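Local coordinates for pilus assembly protein PILC (Thermus thermophilus, PDB 2WHN) that probably acts as an inner-membrane platform component of the type IV pilus machinery, governing pilus assembly and disassembly, and is seen here as its N-terminal domain, at residues P10-L15 with K105-R110; A16-Q21 with R46-I51; T31-L36 with D58-M63; A64-L69 with A85-G90; R77-L82 with D97-F102. One frame throughout, in Å; residues are numbered along the deposited sequence.

Contact 1 (P10-L15 with K105-R110); sequences PGLKDL and KELELR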
# COMPACT_ATOMS: atom_id res chain seq x y z
N PRO A 10 -1.24 10.21 5.37
CA PRO A 10 -2.23 9.29 4.81
C PRO A 10 -3.34 8.97 5.81
O PRO A 10 -3.07 8.73 6.98
CB PRO A 10 -1.41 8.02 4.53
CG PRO A 10 0.01 8.48 4.44
CD PRO A 10 0.12 9.64 5.37
N GLY A 11 -4.58 8.97 5.34
CA GLY A 11 -5.71 8.56 6.16
C GLY A 11 -6.22 7.18 5.81
O GLY A 11 -5.63 6.47 4.99
N LEU A 12 -7.30 6.78 6.47
CA LEU A 12 -7.98 5.54 6.14
C LEU A 12 -8.39 5.53 4.68
O LEU A 12 -8.24 4.52 3.99
CB LEU A 12 -9.22 5.35 7.03
CG LEU A 12 -10.11 4.16 6.70
CD1 LEU A 12 -9.34 2.85 6.82
CD2 LEU A 12 -11.35 4.13 7.58
N LYS A 13 -8.95 6.64 4.21
CA LYS A 13 -9.36 6.75 2.82
C LYS A 13 -8.18 6.50 1.89
O LYS A 13 -8.26 5.67 0.98
CB LYS A 13 -9.99 8.11 2.53
CG LYS A 13 -10.89 8.12 1.30
CD LYS A 13 -11.44 9.50 1.00
CE LYS A 13 -10.33 10.50 0.76
NZ LYS A 13 -9.23 9.94 -0.08
N ASP A 14 -7.07 7.19 2.14
CA ASP A 14 -5.88 7.06 1.31
C ASP A 14 -5.44 5.60 1.22
O ASP A 14 -5.10 5.11 0.14
CB ASP A 14 -4.75 7.92 1.87
CG ASP A 14 -5.15 9.37 2.03
OD1 ASP A 14 -5.05 10.13 1.04
OD2 ASP A 14 -5.55 9.76 3.15
N LEU A 15 -5.44 4.91 2.36
CA LEU A 15 -5.00 3.52 2.41
C LEU A 15 -5.98 2.58 1.70
O LEU A 15 -5.56 1.65 1.02
CB LEU A 15 -4.78 3.07 3.85
CG LEU A 15 -4.25 1.64 4.00
CD1 LEU A 15 -2.89 1.49 3.31
CD2 LEU A 15 -4.15 1.25 5.46
N LYS A 105 -14.92 -1.08 3.98
CA LYS A 105 -16.05 -1.22 4.89
C LYS A 105 -15.81 -0.53 6.22
O LYS A 105 -16.71 0.10 6.78
CB LYS A 105 -16.39 -2.70 5.09
CG LYS A 105 -17.15 -3.32 3.93
CD LYS A 105 -17.46 -4.79 4.17
CE LYS A 105 -16.34 -5.68 3.66
NZ LYS A 105 -16.43 -7.06 4.22
N GLU A 106 -14.58 -0.61 6.72
CA GLU A 106 -14.16 0.18 7.87
C GLU A 106 -14.40 1.66 7.58
O GLU A 106 -14.95 2.38 8.41
CB GLU A 106 -12.68 -0.06 8.19
CG GLU A 106 -12.32 0.05 9.67
CD GLU A 106 -10.86 0.42 9.90
OE1 GLU A 106 -9.98 -0.22 9.29
OE2 GLU A 106 -10.60 1.33 10.71
N LEU A 107 -14.01 2.09 6.39
CA LEU A 107 -14.18 3.47 5.97
C LEU A 107 -15.63 3.93 6.04
O LEU A 107 -15.94 4.98 6.60
CB LEU A 107 -13.63 3.67 4.56
CG LEU A 107 -13.65 5.10 4.01
CD1 LEU A 107 -12.85 6.03 4.92
CD2 LEU A 107 -13.10 5.13 2.59
N GLU A 108 -16.53 3.15 5.44
CA GLU A 108 -17.92 3.58 5.32
C GLU A 108 -18.67 3.51 6.64
O GLU A 108 -19.62 4.26 6.86
CB GLU A 108 -18.65 2.80 4.23
CG GLU A 108 -18.81 1.32 4.51
CD GLU A 108 -20.10 0.76 3.95
OE1 GLU A 108 -21.11 1.50 3.94
OE2 GLU A 108 -20.10 -0.41 3.50
N LEU A 109 -18.24 2.61 7.52
CA LEU A 109 -18.64 2.68 8.93
C LEU A 109 -18.26 4.04 9.51
O LEU A 109 -19.13 4.85 9.83
CB LEU A 109 -17.97 1.57 9.73
CG LEU A 109 -18.72 0.24 9.87
CD1 LEU A 109 -19.37 -0.16 8.55
CD2 LEU A 109 -17.78 -0.86 10.36
N ARG A 110 -16.96 4.27 9.66
CA ARG A 110 -16.46 5.54 10.16
C ARG A 110 -16.84 6.69 9.23
O ARG A 110 -17.99 7.12 9.20
CB ARG A 110 -14.95 5.48 10.34
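Leu12 and Leu107 reach for each other with matching torsions: CG stands anti to the backbone nitrogen in both (chi1 174° and -176°), extending each branched end from a CB that already faces the other helix, until the two come to lie alongside. The leucines run antiparallel and overlap flank to flank. Leu12 CD2 thereby overshoots the opposing methyls and settles on the backbone, 3.3 Å from Leu107 CA, tighter than ordinary van der Waals contact. In return, Leu107 CD1 lies 3.6 Å from Leu12 CD2 and touches Leu12 CG as well. Leu107 CD2 packs 3.9 Å from Lys13 CG, against the aliphatic root of a lysine whose chain then bends at chi3 and chi4 and carries its amino group away. Leu12 CD1 approaches Glu106 OE1 at 4.0 Å, a marginal touch between a methyl and a carboxylate oxygen. Leu103, one turn earlier on helix 92-109, also packs on Leu12 and on Leu15, continuing the apolar seam toward the interior. Two leucines flanked by charged residues make up this surface contact, which implies that dispersion and the shielding of methyl groups, with no directional bond, hold the start of helix 12-28 against the end of helix 92-109.

Contact 2 (A16-Q21 with R46-I51); sequences AIFSRQ and RKFREI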
# COMPACT_ATOMS: atom_id res chain seq x y z
N ALA A 16 -7.27 2.84 1.86
CA ALA A 16 -8.30 2.05 1.18
C ALA A 16 -8.18 2.16 -0.34
O ALA A 16 -8.25 1.16 -1.05
CB ALA A 16 -9.69 2.46 1.64
N ILE A 17 -8.01 3.38 -0.83
CA ILE A 17 -7.86 3.63 -2.26
C ILE A 17 -6.61 2.93 -2.80
O ILE A 17 -6.69 2.13 -3.75
CB ILE A 17 -7.80 5.14 -2.57
CG1 ILE A 17 -9.16 5.78 -2.27
CG2 ILE A 17 -7.41 5.39 -4.02
CD1 ILE A 17 -9.18 7.28 -2.44
N PHE A 18 -5.47 3.17 -2.16
CA PHE A 18 -4.24 2.48 -2.52
C PHE A 18 -4.43 0.97 -2.62
O PHE A 18 -3.99 0.34 -3.58
CB PHE A 18 -3.13 2.77 -1.50
CG PHE A 18 -1.97 1.82 -1.59
CD1 PHE A 18 -1.03 1.94 -2.60
CD2 PHE A 18 -1.81 0.80 -0.67
CE1 PHE A 18 0.04 1.07 -2.70
CE2 PHE A 18 -0.74 -0.07 -0.75
CZ PHE A 18 0.18 0.06 -1.77
N SER A 19 -5.03 0.38 -1.59
CA SER A 19 -5.19 -1.07 -1.49
C SER A 19 -6.09 -1.61 -2.61
O SER A 19 -5.81 -2.66 -3.18
CB SER A 19 -5.76 -1.46 -0.12
OG SER A 19 -4.89 -1.08 0.93
N ARG A 20 -7.18 -0.90 -2.89
CA ARG A 20 -8.07 -1.25 -3.99
C ARG A 20 -7.36 -1.17 -5.35
O ARG A 20 -7.46 -2.08 -6.18
CB ARG A 20 -9.32 -0.37 -3.99
CG ARG A 20 -10.31 -0.70 -5.09
CD ARG A 20 -10.58 -2.21 -5.13
NE ARG A 20 -11.32 -2.64 -3.95
CZ ARG A 20 -11.46 -3.91 -3.58
NH1 ARG A 20 -10.91 -4.89 -4.30
NH2 ARG A 20 -12.16 -4.21 -2.49
N GLN A 21 -6.66 -0.07 -5.59
CA GLN A 21 -5.91 0.12 -6.83
C GLN A 21 -4.94 -1.03 -7.08
O GLN A 21 -4.88 -1.58 -8.18
CB GLN A 21 -5.13 1.44 -6.79
CG GLN A 21 -6.01 2.68 -6.89
CD GLN A 21 -5.24 3.95 -6.60
OE1 GLN A 21 -4.23 3.93 -5.90
NE2 GLN A 21 -5.69 5.06 -7.18
N ARG A 46 0.21 13.80 -0.69
CA ARG A 46 1.62 14.01 -1.01
C ARG A 46 2.54 13.16 -0.16
O ARG A 46 3.58 12.68 -0.63
CB ARG A 46 2.00 15.49 -0.85
CG ARG A 46 3.43 15.79 -1.25
CD ARG A 46 3.92 17.10 -0.65
NE ARG A 46 4.41 16.93 0.72
CZ ARG A 46 5.64 16.52 1.03
NH1 ARG A 46 6.50 16.22 0.07
NH2 ARG A 46 6.00 16.40 2.30
N LYS A 47 2.21 13.04 1.12
CA LYS A 47 3.01 12.26 2.05
C LYS A 47 2.92 10.76 1.75
O LYS A 47 3.91 10.04 1.86
CB LYS A 47 2.58 12.54 3.49
CG LYS A 47 3.61 12.12 4.53
CD LYS A 47 3.75 13.16 5.63
CE LYS A 47 5.05 12.98 6.40
NZ LYS A 47 5.28 14.11 7.36
N PHE A 48 1.73 10.31 1.35
CA PHE A 48 1.57 8.92 0.93
C PHE A 48 2.32 8.67 -0.37
O PHE A 48 2.93 7.61 -0.54
CB PHE A 48 0.10 8.55 0.78
CG PHE A 48 -0.17 7.07 0.89
CD1 PHE A 48 0.75 6.23 1.50
CD2 PHE A 48 -1.35 6.53 0.42
CE1 PHE A 48 0.51 4.87 1.61
CE2 PHE A 48 -1.61 5.18 0.55
CZ PHE A 48 -0.69 4.35 1.14
N ARG A 49 2.31 9.66 -1.26
CA ARG A 49 3.06 9.58 -2.52
C ARG A 49 4.55 9.42 -2.25
O ARG A 49 5.21 8.61 -2.89
CB ARG A 49 2.83 10.84 -3.36
CG ARG A 49 1.68 10.74 -4.34
CD ARG A 49 2.00 11.44 -5.65
NE ARG A 49 2.42 12.83 -5.45
CZ ARG A 49 1.65 13.78 -4.93
NH1 ARG A 49 0.41 13.50 -4.55
NH2 ARG A 49 2.12 15.01 -4.79
N GLU A 50 5.07 10.21 -1.32
CA GLU A 50 6.47 10.10 -0.95
C GLU A 50 6.75 8.73 -0.34
O GLU A 50 7.78 8.12 -0.63
CB GLU A 50 6.85 11.21 0.03
CG GLU A 50 6.95 12.59 -0.61
CD GLU A 50 8.37 12.96 -0.98
OE1 GLU A 50 9.21 12.04 -1.09
OE2 GLU A 50 8.66 14.17 -1.13
N ILE A 51 5.81 8.24 0.46
CA ILE A 51 5.92 6.92 1.06
C ILE A 51 6.01 5.85 -0.01
O ILE A 51 6.83 4.93 0.06
CB ILE A 51 4.69 6.60 1.94
CG1 ILE A 51 4.63 7.54 3.15
CG2 ILE A 51 4.71 5.16 2.38
CD1 ILE A 51 5.64 7.22 4.21
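Phe18 and Phe48 meet as an offset edge-to-face pair, with the edge of Phe48 turned toward the face of Phe18, their planes at 68° and the ring centroids 5.5 Å apart. The offset brings the incoming ring to the base of its partner: Phe48 CE2 lies 3.5 Å from Phe18 CB, and Phe48 CZ sits 3.9 Å from Phe18 CG. The two side chains run nearly perpendicular, each having CG anti to the backbone nitrogen (chi1 164° and -157°). This long reach lets two helices touch although their nearest alpha carbons, Phe18 CA and Phe48 CA, are 9.3 Å apart. The contact belongs to the buried core of an all-helical domain of the GSP F family; the predicted transmembrane range 17-39 here holds most of helix 12-28 and all of helix 32-39, both part of this compact domain. Pro10 and Phe75 also touch Phe48, while Leu39 of helix 32-39 lies against Phe18. The outer side of helix 46-60 is polar: Arg46 NH1 forms a salt bridge with Glu50 OE2 at 3.2 Å, its hydrogen-bond geometry weak. On helix 12-28, Arg20 points to another side, where it makes salt bridges with Asp97 and Glu104.

Contact 3 (T31-L36 with D58-M63); sequences TLLQAL and DVEGGM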
# COMPACT_ATOMS: atom_id res chain seq x y z
N THR A 31 2.33 -6.93 -12.81
CA THR A 31 3.27 -7.23 -11.74
C THR A 31 3.22 -6.19 -10.62
O THR A 31 2.75 -5.06 -10.83
CB THR A 31 4.74 -7.32 -12.24
OG1 THR A 31 5.20 -6.02 -12.62
CG2 THR A 31 4.85 -8.27 -13.42
N LEU A 32 3.75 -6.56 -9.47
CA LEU A 32 3.83 -5.64 -8.34
C LEU A 32 4.48 -4.31 -8.71
O LEU A 32 3.96 -3.25 -8.38
CB LEU A 32 4.59 -6.29 -7.18
CG LEU A 32 4.80 -5.40 -5.96
CD1 LEU A 32 3.46 -5.00 -5.37
CD2 LEU A 32 5.67 -6.10 -4.91
N LEU A 33 5.63 -4.37 -9.38
CA LEU A 33 6.39 -3.16 -9.69
C LEU A 33 5.71 -2.31 -10.76
O LEU A 33 5.76 -1.08 -10.71
CB LEU A 33 7.83 -3.50 -10.12
CG LEU A 33 8.84 -3.63 -8.98
CD1 LEU A 33 10.23 -4.00 -9.49
CD2 LEU A 33 8.89 -2.34 -8.15
N GLN A 34 5.12 -2.96 -11.76
CA GLN A 34 4.28 -2.25 -12.71
C GLN A 34 3.16 -1.48 -11.99
O GLN A 34 2.95 -0.30 -12.25
CB GLN A 34 3.69 -3.21 -13.74
CG GLN A 34 4.67 -3.64 -14.81
CD GLN A 34 4.23 -4.89 -15.52
OE1 GLN A 34 3.13 -5.40 -15.29
NE2 GLN A 34 5.08 -5.40 -16.41
N ALA A 35 2.48 -2.16 -11.07
CA ALA A 35 1.36 -1.56 -10.34
C ALA A 35 1.80 -0.37 -9.49
O ALA A 35 1.15 0.68 -9.47
CB ALA A 35 0.66 -2.60 -9.48
N LEU A 36 2.93 -0.53 -8.81
CA LEU A 36 3.43 0.52 -7.92
C LEU A 36 3.81 1.79 -8.69
O LEU A 36 3.55 2.89 -8.22
CB LEU A 36 4.61 0.02 -7.09
CG LEU A 36 4.28 -1.06 -6.06
CD1 LEU A 36 5.55 -1.64 -5.46
CD2 LEU A 36 3.37 -0.52 -4.97
N ASP A 58 12.56 0.78 -2.90
CA ASP A 58 13.07 -0.32 -2.08
C ASP A 58 12.87 -1.66 -2.77
O ASP A 58 13.79 -2.47 -2.82
CB ASP A 58 12.39 -0.32 -0.71
CG ASP A 58 12.90 0.79 0.20
OD1 ASP A 58 13.88 1.47 -0.19
OD2 ASP A 58 12.34 0.97 1.30
N VAL A 59 11.66 -1.88 -3.29
CA VAL A 59 11.33 -3.15 -3.94
C VAL A 59 12.11 -3.34 -5.25
O VAL A 59 12.58 -4.44 -5.56
CB VAL A 59 9.83 -3.27 -4.23
CG1 VAL A 59 9.53 -4.58 -4.94
CG2 VAL A 59 9.03 -3.17 -2.93
N GLU A 60 12.21 -2.27 -6.03
CA GLU A 60 12.99 -2.33 -7.26
C GLU A 60 14.45 -2.71 -6.98
O GLU A 60 15.11 -3.32 -7.81
CB GLU A 60 12.91 -1.00 -8.01
CG GLU A 60 13.46 -1.07 -9.43
CD GLU A 60 13.23 0.21 -10.21
OE1 GLU A 60 12.12 0.40 -10.75
OE2 GLU A 60 14.16 1.04 -10.27
N GLY A 61 14.93 -2.35 -5.79
CA GLY A 61 16.30 -2.67 -5.39
C GLY A 61 16.48 -4.10 -4.90
O GLY A 61 17.60 -4.56 -4.69
N GLY A 62 15.37 -4.81 -4.73
CA GLY A 62 15.43 -6.22 -4.35
C GLY A 62 14.98 -6.53 -2.93
O GLY A 62 15.02 -7.68 -2.49
N MET A 63 14.55 -5.50 -2.20
CA MET A 63 13.98 -5.69 -0.87
C MET A 63 12.57 -6.26 -0.98
O MET A 63 11.88 -6.04 -1.98
CB MET A 63 13.97 -4.37 -0.09
CG MET A 63 13.21 -4.42 1.23
SD MET A 63 13.21 -2.83 2.09
CE MET A 63 14.92 -2.33 1.86
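Leu32, Leu33 and Val59 supply the apolar part of this contact. Leu33 leans over the last turn of helix 46-60, its CD1 3.9 Å from Glu60 CA and its CD2 4.0 Å from Val59 CG1. Leu33 lies head-to-tail alongside Val59, while Leu32 comes at it nearly square-on and brings its CD2 to 4.1 Å from the same Val59 CG1. That methyl, anti to the backbone nitrogen (chi1 179°), is therefore shared by both leucines. No polar bond joins the two segments; those within each shape the helix ends. At the start of helix 32-39, Thr31 and Gln34 form a capping box: Gln34 N donates to Thr31 OG1 at 3.2 Å, and Thr31 N donates to Gln34 OE1 at 3.0 Å, approaching from above the amide plane. Beyond helix 46-60 the chain turns off in a Schellman motif, Gly62 N bonding to Val59 O at 2.9 Å and Met63 N to Asp58 O at 3.2 Å, with Gly62 at positive phi. The Asp58 carboxylate is paired with Lys71. Helix 65-70 closes one side of the contact: Phe65 touches both Leu32 and Val59, Ala68 packs on Val59, and helix 12-28 backs Ala35 through Leu22 and Met25.

Contact 4 (A64-L69 with A85-G90); sequences AFSEAL and AGETSG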
# COMPACT_ATOMS: atom_id res chain seq x y z
N ALA A 64 12.16 -7.01 0.03
CA ALA A 64 10.83 -7.62 0.03
C ALA A 64 9.75 -6.55 0.18
O ALA A 64 9.97 -5.51 0.81
CB ALA A 64 10.72 -8.65 1.15
N PHE A 65 8.60 -6.80 -0.44
CA PHE A 65 7.48 -5.85 -0.41
C PHE A 65 7.03 -5.60 1.02
O PHE A 65 6.85 -4.45 1.43
CB PHE A 65 6.32 -6.38 -1.26
CG PHE A 65 5.17 -5.42 -1.39
CD1 PHE A 65 5.38 -4.05 -1.46
CD2 PHE A 65 3.87 -5.90 -1.49
CE1 PHE A 65 4.31 -3.18 -1.60
CE2 PHE A 65 2.80 -5.03 -1.63
CZ PHE A 65 3.02 -3.66 -1.68
N SER A 66 6.88 -6.67 1.79
CA SER A 66 6.45 -6.57 3.18
C SER A 66 7.41 -5.76 4.04
O SER A 66 6.98 -4.99 4.90
CB SER A 66 6.24 -7.95 3.79
OG SER A 66 7.42 -8.72 3.67
N GLU A 67 8.71 -5.92 3.81
CA GLU A 67 9.70 -5.13 4.56
C GLU A 67 9.68 -3.66 4.14
O GLU A 67 9.83 -2.77 4.97
CB GLU A 67 11.11 -5.71 4.43
CG GLU A 67 12.18 -4.81 5.07
CD GLU A 67 13.54 -5.47 5.20
OE1 GLU A 67 13.84 -6.38 4.41
OE2 GLU A 67 14.32 -5.05 6.09
N ALA A 68 9.49 -3.41 2.84
CA ALA A 68 9.34 -2.04 2.37
C ALA A 68 8.15 -1.35 3.04
O ALA A 68 8.26 -0.20 3.49
CB ALA A 68 9.21 -2.00 0.86
N LEU A 69 7.03 -2.06 3.15
CA LEU A 69 5.86 -1.55 3.86
C LEU A 69 6.14 -1.32 5.34
O LEU A 69 5.67 -0.34 5.93
CB LEU A 69 4.68 -2.51 3.71
CG LEU A 69 4.26 -2.91 2.30
CD1 LEU A 69 3.08 -3.88 2.35
CD2 LEU A 69 3.91 -1.69 1.47
N ALA A 85 2.62 -13.06 3.87
CA ALA A 85 2.11 -14.37 3.49
C ALA A 85 1.85 -14.43 1.98
O ALA A 85 2.11 -15.44 1.34
CB ALA A 85 0.84 -14.70 4.26
N GLY A 86 1.38 -13.31 1.43
CA GLY A 86 1.11 -13.22 -0.01
C GLY A 86 2.34 -13.34 -0.88
O GLY A 86 2.31 -13.96 -1.94
N GLU A 87 3.44 -12.73 -0.44
CA GLU A 87 4.70 -12.81 -1.17
C GLU A 87 5.13 -14.25 -1.40
O GLU A 87 5.70 -14.58 -2.44
CB GLU A 87 5.82 -12.07 -0.42
CG GLU A 87 5.53 -10.62 -0.12
CD GLU A 87 6.57 -10.01 0.79
OE1 GLU A 87 7.29 -10.77 1.47
OE2 GLU A 87 6.69 -8.77 0.80
N THR A 88 4.90 -15.09 -0.39
CA THR A 88 5.42 -16.45 -0.40
C THR A 88 4.44 -17.45 -1.02
O THR A 88 4.77 -18.61 -1.21
CB THR A 88 5.78 -16.94 1.02
OG1 THR A 88 6.73 -16.04 1.61
CG2 THR A 88 6.37 -18.34 0.98
N SER A 89 3.23 -16.99 -1.32
CA SER A 89 2.15 -17.88 -1.74
C SER A 89 1.75 -17.63 -3.19
O SER A 89 0.95 -18.38 -3.75
CB SER A 89 0.93 -17.71 -0.84
OG SER A 89 0.16 -16.59 -1.24
N GLY A 90 2.25 -16.54 -3.75
CA GLY A 90 1.79 -16.07 -5.05
C GLY A 90 0.31 -15.74 -5.07
O GLY A 90 -0.38 -15.97 -6.07
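Phe65 and Glu87 bring the two flat groups of this contact, a ring and a carboxylate. One face of the Phe65 ring carries Leu69 CD1, 4.0 Å above the plane and over its centre, from the next turn of the same helix; the carboxylate approaches the ring only obliquely. It is turned toward Ser66 with both oxygens: Glu87 OE1 and Glu87 OE2 are each 3.0 Å from Ser66 OG, in weak, alternative hydrogen bonds, since the single hydroxyl proton cannot be assigned to one oxygen. The Ser66 torsion (chi1 57°) turns this hydroxyl toward the same carboxylate that its own N-H meets. Ser66 N donates to Glu87 OE2, but the modelled 2.3 Å is so short that the placing of OE2 is itself uncertain, and its other distances share the doubt. The Glu87 chain is extended beyond CG, spanning the gap from helix 77-89, and Arg84 gives OE1 a second partner through a salt bridge. An acidic side chain from another helix thus accepts from a first-turn N-H at the amino end of helix 65-70: Ala64, at the N-cap position, has no side-chain acceptor, and Glu87 brings a negative charge where the helix dipole would probably favour it.

Contact 5 (R77-L82 with D97-F102); sequences RLYVNL and DRLASF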
# COMPACT_ATOMS: atom_id res chain seq x y z
N ARG A 77 0.55 -4.03 11.54
CA ARG A 77 1.25 -5.31 11.65
C ARG A 77 0.53 -6.40 10.86
O ARG A 77 1.15 -7.20 10.16
CB ARG A 77 1.39 -5.73 13.11
CG ARG A 77 2.58 -5.13 13.83
CD ARG A 77 2.68 -5.66 15.25
NE ARG A 77 3.19 -4.64 16.17
CZ ARG A 77 2.52 -3.56 16.53
NH1 ARG A 77 1.30 -3.34 16.05
NH2 ARG A 77 3.06 -2.69 17.37
N LEU A 78 -0.79 -6.43 10.99
CA LEU A 78 -1.58 -7.43 10.29
C LEU A 78 -1.49 -7.25 8.78
O LEU A 78 -1.37 -8.22 8.03
CB LEU A 78 -3.04 -7.37 10.75
CG LEU A 78 -3.95 -8.46 10.17
CD1 LEU A 78 -3.36 -9.84 10.42
CD2 LEU A 78 -5.35 -8.35 10.74
N TYR A 79 -1.54 -6.00 8.34
CA TYR A 79 -1.41 -5.69 6.92
C TYR A 79 -0.10 -6.25 6.39
O TYR A 79 -0.08 -7.00 5.41
CB TYR A 79 -1.47 -4.17 6.70
CG TYR A 79 -1.76 -3.73 5.28
CD1 TYR A 79 -2.96 -3.13 4.95
CD2 TYR A 79 -0.79 -3.85 4.29
CE1 TYR A 79 -3.21 -2.69 3.67
CE2 TYR A 79 -1.04 -3.41 2.99
CZ TYR A 79 -2.25 -2.84 2.69
OH TYR A 79 -2.51 -2.40 1.41
N VAL A 80 1.00 -5.90 7.06
CA VAL A 80 2.33 -6.34 6.66
C VAL A 80 2.45 -7.86 6.72
O VAL A 80 2.96 -8.50 5.80
CB VAL A 80 3.43 -5.69 7.54
CG1 VAL A 80 4.78 -6.36 7.31
CG2 VAL A 80 3.52 -4.19 7.28
N ASN A 81 1.95 -8.44 7.81
CA ASN A 81 2.00 -9.89 7.98
C ASN A 81 1.21 -10.62 6.89
O ASN A 81 1.64 -11.66 6.39
CB ASN A 81 1.51 -10.29 9.37
CG ASN A 81 2.58 -10.14 10.43
OD1 ASN A 81 3.77 -10.16 10.13
ND2 ASN A 81 2.16 -10.02 11.69
N LEU A 82 0.07 -10.06 6.52
CA LEU A 82 -0.75 -10.63 5.46
C LEU A 82 -0.07 -10.51 4.10
O LEU A 82 0.01 -11.48 3.35
CB LEU A 82 -2.13 -9.96 5.43
CG LEU A 82 -3.13 -10.53 6.43
CD1 LEU A 82 -4.41 -9.70 6.45
CD2 LEU A 82 -3.43 -11.99 6.10
N ASP A 97 -7.06 -7.74 -2.36
CA ASP A 97 -8.50 -7.60 -2.56
C ASP A 97 -9.26 -7.66 -1.24
O ASP A 97 -10.16 -6.87 -0.99
CB ASP A 97 -9.00 -8.67 -3.52
CG ASP A 97 -10.49 -8.58 -3.77
OD1 ASP A 97 -11.02 -7.46 -3.84
OD2 ASP A 97 -11.13 -9.65 -3.89
N ARG A 98 -8.84 -8.57 -0.36
CA ARG A 98 -9.52 -8.77 0.92
C ARG A 98 -9.18 -7.66 1.91
O ARG A 98 -10.04 -7.19 2.64
CB ARG A 98 -9.18 -10.14 1.51
CG ARG A 98 -9.90 -11.31 0.84
CD ARG A 98 -11.38 -11.35 1.20
NE ARG A 98 -11.63 -11.80 2.57
CZ ARG A 98 -11.64 -13.08 2.95
NH1 ARG A 98 -11.38 -14.04 2.07
NH2 ARG A 98 -11.91 -13.39 4.21
N LEU A 99 -7.92 -7.24 1.93
CA LEU A 99 -7.51 -6.08 2.71
C LEU A 99 -8.26 -4.82 2.27
O LEU A 99 -8.72 -4.04 3.10
CB LEU A 99 -6.00 -5.86 2.61
CG LEU A 99 -5.13 -6.80 3.45
CD1 LEU A 99 -3.65 -6.60 3.14
CD2 LEU A 99 -5.41 -6.59 4.94
N ALA A 100 -8.38 -4.63 0.96
CA ALA A 100 -9.07 -3.45 0.42
C ALA A 100 -10.55 -3.44 0.80
O ALA A 100 -11.09 -2.40 1.17
CB ALA A 100 -8.90 -3.39 -1.09
N SER A 101 -11.19 -4.59 0.70
CA SER A 101 -12.61 -4.71 1.04
C SER A 101 -12.84 -4.45 2.52
O SER A 101 -13.81 -3.80 2.91
CB SER A 101 -13.14 -6.10 0.68
OG SER A 101 -13.05 -6.32 -0.71
N PHE A 102 -11.97 -5.03 3.35
CA PHE A 102 -11.97 -4.77 4.77
C PHE A 102 -11.89 -3.27 5.06
O PHE A 102 -12.63 -2.74 5.89
CB PHE A 102 -10.80 -5.50 5.43
CG PHE A 102 -10.70 -5.26 6.91
CD1 PHE A 102 -11.45 -6.02 7.80
CD2 PHE A 102 -9.88 -4.27 7.41
CE1 PHE A 102 -11.37 -5.79 9.16
CE2 PHE A 102 -9.79 -4.04 8.77
CZ PHE A 102 -10.55 -4.80 9.65
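Leu99 points its CB toward helix 77-89, between Tyr79 and Leu82. From CB, chi1 of -77° puts CG anti to the carbonyl carbon, and from CG the two methyls diverge to different partners. CD1 takes the aromatic one: Leu99 CD1 stands 3.8 Å from the centroid of the Tyr79 ring and only 4° off the ring normal, a CH-pi contact over the middle of the face. The six ring carbons of Tyr79 are consequently almost equidistant from it, Leu99 CD1 to Tyr79 CD1 being 4.0 Å. CD2 goes to the next turn of the facing helix, where Leu99 CD2 and Leu82 CD1 are 3.6 Å apart. A single leucine thus bridges two side chains three residues apart, and as side chains both cross it at a slant. Beyond the methyl-covered ring, the Tyr79 hydroxyl is hydrogen-bonded to Ser19 OG of helix 12-28, a polar tie that should limit how far the ring can shift. Among the neighbouring helices, Leu96 and Leu103 of helix 92-109 add to the packing round Tyr79, Phe18 of helix 12-28 touches it too, and on another side of helix 77-89 Val80 rests on Ser66 and Leu69 of helix 65-70.

From the N terminus, contact 1 opens before all the others and closes last, its loop enclosing the whole helical domain and bringing helix 12-28 to the end of helix 92-109. Inside it, contacts 2 and 3 cross, joining helix 46-60 at its two ends to helix 12-28 and helix 32-39. Contact 4 opens directly after contact 3 closes and ties helix 65-70 to the end of helix 77-89; contact 5 crosses it and pairs helix 77-89 with helix 92-109. The two crossed pairs follow in series, but contacts 2 and 5 meet in space, where helix 12-28 packs on helix 92-109, Arg20 N lying 3.5 Å from Ala100 CB. Contacts 1 and 3 lie about 25 Å apart, centre to centre.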